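Local coordinates for thioredoxin-like protein (Klebsiella pneumoniae subsp. pneumoniae MGH 78578, PDB 3TY1) that probably binds carbohydrate and has the beta supersandwich fold of the galactose mutarotase clan, though its epimerase activity and natural substrate remain unproven, at residues A[207-212]-A[314-319]; A[225-230]-A[273-278]; A[229-234]-A[262-267]; A[235-240]-A[378-383]; A[258-263]-A[297-302]. One frame throughout, in Å; residues are numbered along the deposited sequence.

Contact 1 (A[207-212]-A[314-319]). With SO4 (sulfate ion), chain L.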
# COMPACT_ATOMS: atom_id res chain seq x y z
N GLN A 207 4.05 -9.18 22.11
CA GLN A 207 4.93 -10.30 21.84
C GLN A 207 6.12 -9.81 21.03
O GLN A 207 5.97 -8.90 20.22
CB GLN A 207 4.24 -11.36 21.00
CG GLN A 207 2.96 -11.95 21.54
CD GLN A 207 2.33 -12.85 20.52
OE1 GLN A 207 1.60 -12.38 19.63
NE2 GLN A 207 2.64 -14.16 20.60
N ILE A 208 7.28 -10.43 21.21
CA ILE A 208 8.46 -10.08 20.37
C ILE A 208 9.39 -11.26 20.19
O ILE A 208 9.64 -11.98 21.12
CB ILE A 208 9.23 -8.86 20.96
CG1 ILE A 208 10.46 -8.44 20.12
CG2 ILE A 208 9.63 -9.10 22.44
CD1 ILE A 208 10.14 -7.98 18.68
N ILE A 209 9.92 -11.42 18.96
CA ILE A 209 10.97 -12.37 18.67
C ILE A 209 12.06 -11.53 17.97
O ILE A 209 11.75 -10.81 17.00
CB ILE A 209 10.47 -13.52 17.73
CG1 ILE A 209 9.36 -14.33 18.38
CG2 ILE A 209 11.65 -14.40 17.31
CD1 ILE A 209 8.78 -15.45 17.52
N TYR A 210 13.30 -11.60 18.48
CA TYR A 210 14.47 -10.99 17.85
C TYR A 210 15.02 -12.03 16.86
O TYR A 210 15.86 -12.88 17.21
CB TYR A 210 15.47 -10.56 18.91
CG TYR A 210 15.04 -9.26 19.56
CD1 TYR A 210 14.10 -9.23 20.57
CD2 TYR A 210 15.54 -8.05 19.10
CE1 TYR A 210 13.68 -8.02 21.11
CE2 TYR A 210 15.17 -6.89 19.64
CZ TYR A 210 14.23 -6.86 20.65
OH TYR A 210 13.84 -5.64 21.14
N HIS A 211 14.52 -11.97 15.64
CA HIS A 211 14.70 -12.99 14.64
C HIS A 211 16.05 -12.75 13.97
O HIS A 211 16.17 -11.93 13.05
CB HIS A 211 13.50 -12.90 13.67
CG HIS A 211 13.26 -14.10 12.83
ND1 HIS A 211 14.23 -14.65 12.02
CD2 HIS A 211 12.12 -14.79 12.57
CE1 HIS A 211 13.70 -15.63 11.30
NE2 HIS A 211 12.42 -15.75 11.63
N SER A 212 17.07 -13.45 14.45
CA SER A 212 18.47 -13.16 14.08
C SER A 212 18.99 -14.25 13.16
O SER A 212 18.98 -15.44 13.53
CB SER A 212 19.29 -12.99 15.35
OG SER A 212 18.63 -12.09 16.28
N GLY A 314 18.21 -19.24 12.03
CA GLY A 314 17.72 -18.19 12.93
C GLY A 314 17.99 -18.59 14.34
O GLY A 314 17.67 -19.75 14.72
N ILE A 315 18.57 -17.68 15.12
CA ILE A 315 18.70 -17.84 16.60
C ILE A 315 17.76 -16.77 17.10
O ILE A 315 18.05 -15.59 16.94
CB ILE A 315 20.11 -17.59 17.10
CG1 ILE A 315 21.08 -18.59 16.46
CG2 ILE A 315 20.15 -17.73 18.62
CD1 ILE A 315 22.56 -18.38 16.89
N GLU A 316 16.62 -17.17 17.63
CA GLU A 316 15.50 -16.25 17.83
C GLU A 316 14.99 -16.16 19.25
O GLU A 316 14.00 -16.84 19.63
CB GLU A 316 14.36 -16.66 16.88
CG GLU A 316 14.80 -17.00 15.45
CD GLU A 316 13.68 -17.42 14.56
OE1 GLU A 316 12.50 -17.38 14.99
OE2 GLU A 316 13.99 -17.80 13.41
N PRO A 317 15.65 -15.34 20.05
CA PRO A 317 15.17 -15.19 21.42
C PRO A 317 13.87 -14.41 21.40
O PRO A 317 13.71 -13.49 20.59
CB PRO A 317 16.29 -14.44 22.13
CG PRO A 317 17.20 -13.97 21.09
CD PRO A 317 16.95 -14.70 19.84
N GLY A 318 12.94 -14.80 22.24
CA GLY A 318 11.66 -14.16 22.25
C GLY A 318 10.88 -14.30 23.52
O GLY A 318 11.29 -15.03 24.45
N THR A 319 9.77 -13.56 23.57
CA THR A 319 8.76 -13.76 24.60
C THR A 319 7.85 -14.94 24.20
O THR A 319 7.21 -15.57 25.05
CB THR A 319 7.88 -12.50 24.86
OG1 THR A 319 7.20 -12.15 23.66
CG2 THR A 319 8.72 -11.33 25.35
S SO4 L . 10.09 -17.84 9.64
O1 SO4 L . 10.93 -17.53 8.47
O2 SO4 L . 10.60 -19.04 10.34
O3 SO4 L . 10.06 -16.72 10.58
O4 SO4 L . 8.73 -18.08 9.17

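Contact 2 (A[225-230]-A[273-278])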
# COMPACT_ATOMS: atom_id res chain seq x y z
N PHE A 225 25.31 -25.34 16.56
CA PHE A 225 24.51 -24.43 17.35
C PHE A 225 24.85 -24.72 18.79
O PHE A 225 24.75 -25.87 19.24
CB PHE A 225 23.01 -24.58 17.12
CG PHE A 225 22.19 -23.74 18.04
CD1 PHE A 225 22.19 -22.37 17.93
CD2 PHE A 225 21.44 -24.32 19.05
CE1 PHE A 225 21.43 -21.58 18.81
CE2 PHE A 225 20.68 -23.53 19.92
CZ PHE A 225 20.68 -22.17 19.79
N LEU A 226 25.24 -23.67 19.52
CA LEU A 226 25.65 -23.80 20.92
C LEU A 226 24.67 -23.03 21.80
O LEU A 226 24.36 -21.88 21.55
CB LEU A 226 27.06 -23.22 21.12
CG LEU A 226 28.16 -23.61 20.13
CD1 LEU A 226 29.47 -22.86 20.37
CD2 LEU A 226 28.35 -25.13 20.09
N ALA A 227 24.20 -23.64 22.88
CA ALA A 227 23.36 -22.93 23.86
C ALA A 227 23.21 -23.77 25.11
O ALA A 227 23.24 -24.99 24.98
CB ALA A 227 21.97 -22.66 23.26
N PRO A 228 23.09 -23.14 26.29
CA PRO A 228 22.82 -23.82 27.55
C PRO A 228 21.31 -23.96 27.65
O PRO A 228 20.61 -22.95 27.64
CB PRO A 228 23.38 -22.87 28.61
CG PRO A 228 23.35 -21.57 28.04
CD PRO A 228 23.17 -21.69 26.53
N ILE A 229 20.83 -25.20 27.73
CA ILE A 229 19.40 -25.43 27.67
C ILE A 229 18.91 -26.51 28.63
O ILE A 229 19.61 -27.47 28.94
CB ILE A 229 18.90 -25.73 26.20
CG1 ILE A 229 19.31 -27.12 25.69
CG2 ILE A 229 19.37 -24.65 25.21
CD1 ILE A 229 18.62 -27.49 24.40
N SER A 230 17.69 -26.28 29.12
CA SER A 230 17.04 -27.27 29.98
C SER A 230 16.22 -28.24 29.12
O SER A 230 16.23 -29.45 29.39
CB SER A 230 16.19 -26.64 31.09
OG SER A 230 15.18 -25.82 30.56
N THR A 273 21.90 -15.26 29.33
CA THR A 273 22.23 -16.48 28.63
C THR A 273 22.96 -16.13 27.33
O THR A 273 23.07 -14.96 26.98
CB THR A 273 20.99 -17.35 28.39
OG1 THR A 273 21.41 -18.66 28.01
CG2 THR A 273 20.11 -16.74 27.31
N LEU A 274 23.47 -17.16 26.64
CA LEU A 274 24.32 -16.97 25.47
C LEU A 274 24.04 -18.10 24.51
O LEU A 274 24.04 -19.26 24.92
CB LEU A 274 25.80 -16.96 25.90
CG LEU A 274 26.94 -16.55 24.99
CD1 LEU A 274 26.74 -15.12 24.51
CD2 LEU A 274 28.29 -16.70 25.69
N ALA A 275 23.79 -17.76 23.25
CA ALA A 275 23.60 -18.73 22.19
C ALA A 275 24.49 -18.34 21.01
O ALA A 275 24.77 -17.14 20.78
CB ALA A 275 22.14 -18.76 21.77
N ALA A 276 24.89 -19.33 20.23
CA ALA A 276 25.83 -19.06 19.13
C ALA A 276 25.76 -20.09 18.00
O ALA A 276 25.34 -21.24 18.21
CB ALA A 276 27.26 -18.99 19.71
N VAL A 277 26.14 -19.65 16.81
CA VAL A 277 26.38 -20.51 15.68
C VAL A 277 27.86 -20.35 15.34
O VAL A 277 28.39 -19.25 15.29
CB VAL A 277 25.47 -20.24 14.48
CG1 VAL A 277 25.50 -18.76 14.05
CG2 VAL A 277 25.89 -21.15 13.31
N VAL A 278 28.53 -21.48 15.17
CA VAL A 278 29.95 -21.48 14.88
C VAL A 278 30.19 -22.42 13.70
O VAL A 278 29.44 -23.37 13.47
CB VAL A 278 30.76 -21.89 16.12
CG1 VAL A 278 30.43 -20.96 17.31
CG2 VAL A 278 30.52 -23.37 16.50

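Contact 3 (A[229-234]-A[262-267])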
# COMPACT_ATOMS: atom_id res chain seq x y z
N ILE A 229 20.83 -25.20 27.73
CA ILE A 229 19.40 -25.43 27.67
C ILE A 229 18.91 -26.51 28.63
O ILE A 229 19.61 -27.47 28.94
CB ILE A 229 18.90 -25.73 26.20
CG1 ILE A 229 19.31 -27.12 25.69
CG2 ILE A 229 19.37 -24.65 25.21
CD1 ILE A 229 18.62 -27.49 24.40
N SER A 230 17.69 -26.28 29.12
CA SER A 230 17.04 -27.27 29.98
C SER A 230 16.22 -28.24 29.12
O SER A 230 16.23 -29.45 29.39
CB SER A 230 16.19 -26.64 31.09
OG SER A 230 15.18 -25.82 30.56
N SER A 231 15.55 -27.74 28.08
CA SER A 231 14.81 -28.65 27.19
C SER A 231 14.74 -28.16 25.77
O SER A 231 14.92 -26.98 25.50
CB SER A 231 13.40 -28.93 27.74
OG SER A 231 12.64 -27.75 27.73
N ILE A 232 14.54 -29.09 24.86
CA ILE A 232 14.37 -28.78 23.43
C ILE A 232 13.40 -29.78 22.84
O ILE A 232 13.47 -31.00 23.16
CB ILE A 232 15.72 -28.76 22.66
CG1 ILE A 232 15.53 -28.48 21.16
CG2 ILE A 232 16.49 -30.07 22.84
CD1 ILE A 232 16.82 -28.06 20.51
N SER A 233 12.49 -29.26 22.01
CA SER A 233 11.47 -30.05 21.34
C SER A 233 11.22 -29.57 19.92
O SER A 233 11.42 -28.38 19.60
CB SER A 233 10.16 -30.03 22.13
OG SER A 233 9.73 -28.71 22.36
N PRO A 234 10.83 -30.49 19.04
CA PRO A 234 10.60 -30.05 17.67
C PRO A 234 9.33 -29.22 17.58
O PRO A 234 8.38 -29.48 18.31
CB PRO A 234 10.46 -31.36 16.90
CG PRO A 234 9.93 -32.29 17.85
CD PRO A 234 10.50 -31.91 19.19
N ASN A 262 11.94 -25.63 19.55
CA ASN A 262 11.58 -24.76 20.65
C ASN A 262 12.42 -25.08 21.85
O ASN A 262 12.37 -26.22 22.32
CB ASN A 262 10.11 -24.94 20.96
CG ASN A 262 9.22 -24.51 19.83
OD1 ASN A 262 9.46 -23.49 19.17
ND2 ASN A 262 8.13 -25.27 19.62
N ILE A 263 13.10 -24.08 22.38
CA ILE A 263 14.08 -24.23 23.45
C ILE A 263 13.69 -23.45 24.71
O ILE A 263 13.15 -22.35 24.63
CB ILE A 263 15.48 -23.74 23.00
CG1 ILE A 263 16.06 -24.70 21.95
CG2 ILE A 263 16.45 -23.57 24.25
CD1 ILE A 263 17.19 -24.14 21.06
N GLN A 264 13.95 -24.09 25.86
CA GLN A 264 13.86 -23.42 27.16
C GLN A 264 15.30 -23.23 27.62
O GLN A 264 15.98 -24.19 28.05
CB GLN A 264 13.00 -24.19 28.17
CG GLN A 264 11.72 -23.43 28.54
CD GLN A 264 12.02 -22.07 29.19
OE1 GLN A 264 13.07 -21.88 29.83
NE2 GLN A 264 11.10 -21.12 29.03
N PRO A 265 15.82 -22.01 27.51
CA PRO A 265 17.24 -21.79 27.85
C PRO A 265 17.54 -21.75 29.35
O PRO A 265 16.66 -21.48 30.13
CB PRO A 265 17.53 -20.42 27.25
CG PRO A 265 16.23 -19.73 27.34
CD PRO A 265 15.21 -20.77 27.02
N LEU A 266 18.79 -22.06 29.72
CA LEU A 266 19.31 -21.86 31.09
C LEU A 266 20.02 -20.51 31.10
O LEU A 266 20.44 -20.01 30.05
CB LEU A 266 20.29 -22.96 31.45
CG LEU A 266 19.67 -24.34 31.61
CD1 LEU A 266 20.77 -25.39 31.55
CD2 LEU A 266 18.85 -24.40 32.92
N ALA A 267 20.11 -19.90 32.27
CA ALA A 267 20.73 -18.56 32.42
C ALA A 267 21.72 -18.58 33.57
O ALA A 267 21.61 -19.41 34.43
CB ALA A 267 19.66 -17.52 32.71
O HOH W 1 7.79 -27.96 20.56
O HOH W 2 10.72 -27.21 24.52

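Contact 4 (A[235-240]-A[378-383])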
# COMPACT_ATOMS: atom_id res chain seq x y z
N PHE A 235 9.32 -28.24 16.66
CA PHE A 235 8.17 -27.36 16.43
C PHE A 235 6.94 -28.11 15.89
O PHE A 235 5.80 -27.79 16.25
CB PHE A 235 8.59 -26.24 15.45
CG PHE A 235 7.57 -25.16 15.28
CD1 PHE A 235 7.58 -24.04 16.12
CD2 PHE A 235 6.61 -25.25 14.27
CE1 PHE A 235 6.64 -23.00 15.94
CE2 PHE A 235 5.67 -24.23 14.08
CZ PHE A 235 5.68 -23.11 14.92
N ASN A 236 7.20 -29.11 15.04
CA ASN A 236 6.16 -29.96 14.42
C ASN A 236 6.73 -31.37 14.17
O ASN A 236 7.89 -31.66 14.51
CB ASN A 236 5.66 -29.30 13.13
CG ASN A 236 6.78 -29.03 12.09
OD1 ASN A 236 7.89 -29.54 12.20
ND2 ASN A 236 6.46 -28.23 11.08
N ASP A 237 5.92 -32.25 13.57
CA ASP A 237 6.32 -33.62 13.31
C ASP A 237 7.52 -33.74 12.37
O ASP A 237 8.39 -34.60 12.56
CB ASP A 237 5.13 -34.42 12.73
CG ASP A 237 4.05 -34.73 13.79
OD1 ASP A 237 4.34 -34.75 15.02
OD2 ASP A 237 2.89 -34.95 13.39
N TYR A 238 7.59 -32.83 11.41
CA TYR A 238 8.66 -32.85 10.45
C TYR A 238 10.00 -32.62 11.12
O TYR A 238 10.97 -33.24 10.71
CB TYR A 238 8.43 -31.81 9.36
CG TYR A 238 9.50 -31.79 8.31
CD1 TYR A 238 9.60 -32.81 7.36
CD2 TYR A 238 10.42 -30.72 8.23
CE1 TYR A 238 10.60 -32.80 6.38
CE2 TYR A 238 11.42 -30.71 7.25
CZ TYR A 238 11.49 -31.75 6.32
OH TYR A 238 12.47 -31.73 5.36
N ALA A 239 10.05 -31.78 12.15
CA ALA A 239 11.30 -31.52 12.87
C ALA A 239 11.74 -32.68 13.80
O ALA A 239 12.86 -32.68 14.28
CB ALA A 239 11.23 -30.22 13.64
N LYS A 240 10.87 -33.65 14.07
CA LYS A 240 11.24 -34.75 14.98
C LYS A 240 12.51 -35.47 14.52
O LYS A 240 13.32 -35.80 15.34
CB LYS A 240 10.11 -35.78 15.13
CG LYS A 240 8.98 -35.38 16.08
CD LYS A 240 7.79 -36.36 15.94
CE LYS A 240 6.78 -36.22 17.07
NZ LYS A 240 5.69 -37.23 17.00
N GLU A 378 10.32 -35.33 22.50
CA GLU A 378 9.87 -35.60 21.12
C GLU A 378 8.54 -34.99 20.72
O GLU A 378 8.31 -34.76 19.51
CB GLU A 378 9.82 -37.10 20.85
CG GLU A 378 11.20 -37.71 20.69
CD GLU A 378 11.22 -39.19 20.92
OE1 GLU A 378 10.37 -39.90 20.32
OE2 GLU A 378 12.06 -39.65 21.72
N THR A 379 7.67 -34.72 21.68
CA THR A 379 6.34 -34.21 21.39
C THR A 379 6.37 -32.69 21.25
O THR A 379 6.82 -32.01 22.17
CB THR A 379 5.34 -34.57 22.49
OG1 THR A 379 5.41 -35.97 22.71
CG2 THR A 379 3.91 -34.20 22.10
N PRO A 380 5.87 -32.16 20.10
CA PRO A 380 5.72 -30.71 19.97
C PRO A 380 4.82 -30.16 21.06
O PRO A 380 3.88 -30.84 21.46
CB PRO A 380 5.04 -30.55 18.60
CG PRO A 380 5.36 -31.78 17.87
CD PRO A 380 5.42 -32.87 18.89
N ILE A 381 5.12 -28.95 21.56
CA ILE A 381 4.33 -28.34 22.63
C ILE A 381 2.97 -27.80 22.15
O ILE A 381 2.09 -27.56 22.97
CB ILE A 381 5.13 -27.24 23.40
CG1 ILE A 381 5.42 -26.01 22.56
CG2 ILE A 381 6.45 -27.80 23.95
CD1 ILE A 381 6.28 -25.03 23.31
N ALA A 382 2.79 -27.63 20.83
CA ALA A 382 1.53 -27.17 20.27
C ALA A 382 1.37 -27.68 18.85
O ALA A 382 2.32 -28.19 18.29
CB ALA A 382 1.44 -25.66 20.32
N LYS A 383 0.16 -27.58 18.30
CA LYS A 383 -0.14 -28.01 16.91
C LYS A 383 -0.88 -26.87 16.24
O LYS A 383 -1.91 -26.45 16.73
CB LYS A 383 -1.02 -29.28 16.88
O HOH W 3 3.36 -28.77 16.06

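Contact 5 (A[258-263]-A[297-302])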
# COMPACT_ATOMS: atom_id res chain seq x y z
N GLU A 258 12.75 -26.56 6.16
CA GLU A 258 13.23 -26.11 7.46
C GLU A 258 12.87 -27.09 8.57
O GLU A 258 11.91 -27.88 8.45
CB GLU A 258 12.63 -24.74 7.81
CG GLU A 258 11.12 -24.74 8.00
CD GLU A 258 10.54 -23.38 8.28
OE1 GLU A 258 10.94 -22.40 7.60
OE2 GLU A 258 9.64 -23.29 9.15
N MSE A 259 13.65 -27.02 9.64
CA MSE A 259 13.27 -27.70 10.90
C MSE A 259 13.45 -26.66 12.00
O MSE A 259 14.47 -25.95 12.06
CB MSE A 259 14.09 -28.97 11.14
CG MSE A 259 13.75 -30.05 10.20
SE MSE A 259 14.70 -31.68 10.58
CE MSE A 259 13.93 -32.75 9.14
N VAL A 260 12.40 -26.49 12.80
CA VAL A 260 12.41 -25.52 13.87
C VAL A 260 12.32 -26.26 15.19
O VAL A 260 11.66 -27.29 15.24
CB VAL A 260 11.25 -24.54 13.71
CG1 VAL A 260 11.19 -23.60 14.91
CG2 VAL A 260 11.45 -23.75 12.41
N PHE A 261 13.02 -25.74 16.22
CA PHE A 261 13.04 -26.32 17.56
C PHE A 261 12.76 -25.25 18.58
O PHE A 261 13.25 -24.08 18.47
CB PHE A 261 14.38 -27.02 17.83
CG PHE A 261 14.67 -28.13 16.84
CD1 PHE A 261 14.15 -29.40 17.04
CD2 PHE A 261 15.40 -27.88 15.69
CE1 PHE A 261 14.37 -30.42 16.10
CE2 PHE A 261 15.63 -28.88 14.76
CZ PHE A 261 15.13 -30.16 14.98
N ASN A 262 11.94 -25.63 19.55
CA ASN A 262 11.58 -24.76 20.65
C ASN A 262 12.42 -25.08 21.85
O ASN A 262 12.37 -26.22 22.32
CB ASN A 262 10.11 -24.94 20.96
CG ASN A 262 9.22 -24.51 19.83
OD1 ASN A 262 9.46 -23.49 19.17
ND2 ASN A 262 8.13 -25.27 19.62
N ILE A 263 13.10 -24.08 22.38
CA ILE A 263 14.08 -24.23 23.45
C ILE A 263 13.69 -23.45 24.71
O ILE A 263 13.15 -22.35 24.63
CB ILE A 263 15.48 -23.74 23.00
CG1 ILE A 263 16.06 -24.70 21.95
CG2 ILE A 263 16.45 -23.57 24.25
CD1 ILE A 263 17.19 -24.14 21.06
N VAL A 297 12.20 -17.40 26.16
CA VAL A 297 12.25 -18.56 25.29
C VAL A 297 13.16 -18.34 24.10
O VAL A 297 13.57 -17.20 23.84
CB VAL A 297 10.84 -19.03 24.83
CG1 VAL A 297 10.02 -19.45 26.10
CG2 VAL A 297 10.12 -17.98 23.99
N LEU A 298 13.51 -19.43 23.44
CA LEU A 298 14.42 -19.40 22.30
C LEU A 298 13.93 -20.33 21.20
O LEU A 298 13.54 -21.46 21.46
CB LEU A 298 15.82 -19.80 22.76
CG LEU A 298 16.98 -19.80 21.75
CD1 LEU A 298 17.22 -18.41 21.25
CD2 LEU A 298 18.24 -20.32 22.47
N THR A 299 13.97 -19.84 19.97
CA THR A 299 13.62 -20.64 18.79
C THR A 299 14.86 -20.79 17.93
O THR A 299 15.61 -19.81 17.72
CB THR A 299 12.49 -19.96 17.96
OG1 THR A 299 11.32 -19.86 18.76
CG2 THR A 299 12.18 -20.74 16.65
N LEU A 300 15.08 -22.01 17.46
CA LEU A 300 16.17 -22.35 16.56
C LEU A 300 15.51 -22.70 15.22
O LEU A 300 14.74 -23.65 15.14
CB LEU A 300 16.93 -23.56 17.12
CG LEU A 300 18.07 -24.14 16.26
CD1 LEU A 300 19.17 -23.11 15.94
CD2 LEU A 300 18.66 -25.40 16.90
N TRP A 301 15.82 -21.92 14.18
CA TRP A 301 15.26 -22.10 12.86
C TRP A 301 16.42 -22.63 12.02
O TRP A 301 17.39 -21.93 11.84
CB TRP A 301 14.73 -20.73 12.33
CG TRP A 301 14.31 -20.70 10.91
CD1 TRP A 301 13.51 -21.61 10.27
CD2 TRP A 301 14.64 -19.69 9.94
NE1 TRP A 301 13.34 -21.23 8.96
CE2 TRP A 301 13.99 -20.05 8.74
CE3 TRP A 301 15.39 -18.50 9.99
CZ2 TRP A 301 14.12 -19.29 7.56
CZ3 TRP A 301 15.48 -17.72 8.83
CH2 TRP A 301 14.84 -18.13 7.63
N LYS A 302 16.33 -23.89 11.57
CA LYS A 302 17.38 -24.51 10.77
C LYS A 302 16.84 -24.59 9.35
O LYS A 302 16.11 -25.51 9.00
CB LYS A 302 17.74 -25.90 11.28
CG LYS A 302 18.12 -25.90 12.75
CD LYS A 302 18.56 -27.31 13.23
CE LYS A 302 20.01 -27.61 12.94
NZ LYS A 302 20.50 -28.80 13.74
O HOH W 4 9.24 -21.27 17.52

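Contact 1 (A[207-212]-A[314-319])
Glu316 lays its carboxylate over one face of the His211 imidazole, the two planes 29° apart. OE2 of Glu316 sits 3.0 Å from CE1 of His211, displaced toward the rim. The angle at NE2 is too poor for a hydrogen bond, so the pair is a stack, and Glu316 CG adds a CH-pi contact over the same face. With CG anti to the backbone N (chi1 -162°), the His211 ring runs alongside the glutamate chain, and the side chains pack most densely here.

At Ile208 and Thr319 two bonds hold the strands: Ile208 N donates a hydrogen bond to Thr319 OG1 (3.0 Å) and Ile208 O accepts from Thr319 N (2.9 Å). Gly318, without a side chain, lets its CA approach that of Ile209 to 4.1 Å. The antiparallel Ser212 and Ile315 pair is looser: Ile315 N to Ser212 O is sound at 2.8 Å, Ser212 N to Ile315 O weak at 3.4 Å.

Where the imidazole leaves the strand pair, its NE2 donates to sulfate O3 at 2.8 Å. His136 holds the same ion, and Asn213 OD1 bonds His211 ND1. The sulfate, probably from the crystallisation liquor, may mark a pocket; in this family a sugar site there is possible.

Contact 2 (A[225-230]-A[273-278])
Two backbone hydrogen bonds join Leu226 to Ala276. Leu226 N to Ala276 O is the straighter, 2.8 Å with 175° at the hydrogen, and Ala276 N returns a bond to Leu226 O at 2.9 Å. Neighbouring CA-H groups add weaker contacts to the same two carbonyls, from Phe225 to Ala276 O and from Ala275 to Leu226 O.

Apolar contacts lie on both faces of this pairing. On the Leu226 and Ala276 face the Leu226 and Val278 side chains cross at about a right angle, CD1 of Leu226 3.7 Å from CG1 of Val278, beneath helix 355-369, where Ile365 and Val358 cover them. On the other face the Phe225 ring, its CG anti to the backbone N (chi1 174°), lies obliquely to Ala276 O and to Ala275 CB, which is 4.1 Å from CE1 of Phe225. The strands are antiparallel, and 225-226 belongs to the outermost strand of the large sheet within this chain; Phe225 and Ala275 both pack on Ile315 of the other sheet, as expected in a beta supersandwich.

Beyond the Leu226 and Ala276 pair the two segments share no further backbone hydrogen bond. Pro228, lacking an N-H, presses CD to 3.0 Å from Leu274 O, a buried carbonyl with no polar partner in the model. The Pro228 ring lies aslant to the Thr273 side chain, CG of Pro228 3.5 Å from OG1 of Thr273, and that hydroxyl is hydrogen-bonded to Leu266 O.

Contact 3 (A[229-234]-A[262-267])
Gln264 is matched by two residues of the other strand, Ser230 and Ser231, which makes a classic beta bulge in an otherwise antiparallel pairing whose strand axes run 172° apart. Gln264 O accepts from Ser230 N at 2.9 Å, while Gln264 N donates to Ser231 O at 3.1 Å from outside the carbonyl plane. One residue is thus bonded to two, and the register shifts by one between Ile229 and Ser231. Beyond the bulge the pairing is regular: Asn262 N donates to Ser233 O at 2.8 Å and Asn262 O takes a bond back from Ser233 N.

Between these bonded pairs Ile232 and Ile263 lie side by side and point the same way, Ile232 CD1 3.7 Å from Ile263 CG1. Ile229 crosses Ile263 at about a right angle through their CG2 methyls; that approach looks tight, but Ile229 has two conformers and the strain is doubtful. Leu266 closes the bulged end, its CD1 3.5 Å from Ile229 O.

Further out, the backbone of Ile232 bonds to Ala375 and Asn377, and Ile263 bonds to Leu298, so each strand has another neighbour across the sheet. Ile368 and Gln369 of helix 355-369 pack on Leu266. On the Ser233 and Asn262 face two waters gather at Ser233 OG: one joins it to Pro234 O and Asn262 ND2, and the other, 2.8 Å from Ser233 OG, donates to Asn262 O at 2.9 Å.

Contact 4 (A[235-240]-A[378-383])
Glu378 meets Lys240 through its backbone: Glu378 O lies 3.2 Å from CE of Lys240 and also touches CG, so the carbonyl rests against the aliphatic part of the lysine. This buried oxygen has no polar partner in the model. The two charged ends stay apart, with Lys240 NZ 6.3 Å from Glu378 OE1. The lysine chain, extended beyond CG, runs past Glu378 O, and its ammonium is turned to its own segment, where it makes a weak salt bridge to Asp237 OD1 at 3.4 Å.

Pro380 is the main apolar piece. Its CB stands 3.7 Å from Phe235 O, its CG packs against the backbone of Asn236, and its CD meets CE of Lys240, whose chain crosses the ring at about a right angle. Pro380 thus packs mainly on the start of the loop, just before a short turn with helical backbone angles at 237-240. An Asx motif holds that turn: Asn236 OD1 accepts from Ala239 N at 3.1 Å, the donor tilted 21° from the amide plane, and Lys240 N bonds back to Asp237 O.

After Pro380 the chain leaves the turn, and Ile381 packs on Tyr321 and Tyr323 instead. At Ala382 a water joins the segments, donating to Ala382 O and Phe235 O; both distances are short, which makes its exact position doubtful. Tyr323 OH also bonds Phe235 O, and its ring stacks on that of Phe235.

Contact 5 (A[258-263]-A[297-302])
OE1 of Glu258 is gripped twice: by NE1 of Trp301, 3.0 Å away with 147° at the hydrogen, and by a salt bridge to Lys171 of the second subunit. The indole N-H comes from well above the carboxylate plane, and the carboxylate and ring planes stand 72° apart. Phe170 of that subunit packs on Trp301, so this strand end forms part of the subunit interface.

On the same face Val260 packs at the indole edge, its CG2 3.7 Å from CD1 of Trp301. Its CG1, anti to the backbone N, is turned to CG2 of Thr299 at a tight 3.5 Å. Next along, a water lies 2.8 Å from both OD1 of Asn262 and OG1 of Thr299, bridging two side chains that run side by side.

The strands are antiparallel neighbours in the mixed sheet, their axes 165° apart, and three hydrogen-bonded pairs join them from Met259 (a selenomethionine) with Lys302 to Ile263 with Leu298. Strand 297-304 pairs on its other side with 311-318, and across that strand the Trp301 ring meets His211 of strand 204-214.

The opposite face is mostly apolar. Lys302 CD reaches the edge of the Phe261 ring, 3.7 Å from CE2, and a bend at chi3 takes NZ on to the carbonyls of Trp246 and Thr248. Leu298 and Leu300 pack on Ile263, and Phe225 covers all three.

From the N terminus, strand 204-214 comes first, and contact 1 joins it to 314-319, closing the loop that contains contacts 2, 3 and 5. Contacts 2 and 3 share Ile229 and Ser230 and use the two sides of the corner at Ser230: contact 2 closes the loop from 225-230 to 273-278 in the large sheet, contact 3 that from 229-234 to 262-267 in the mixed sheet. Contact 5 closes 258-263 to 297-302, crosses contact 2 and bonds to contact 1 through Thr299 and Trp301. Contact 4 brings the C-terminal tail back to 235-240; its loop encloses contact 5 and crosses contacts 1, 2 and 3. Ile315 of contact 1 packs on contact 2, joining the two sheets.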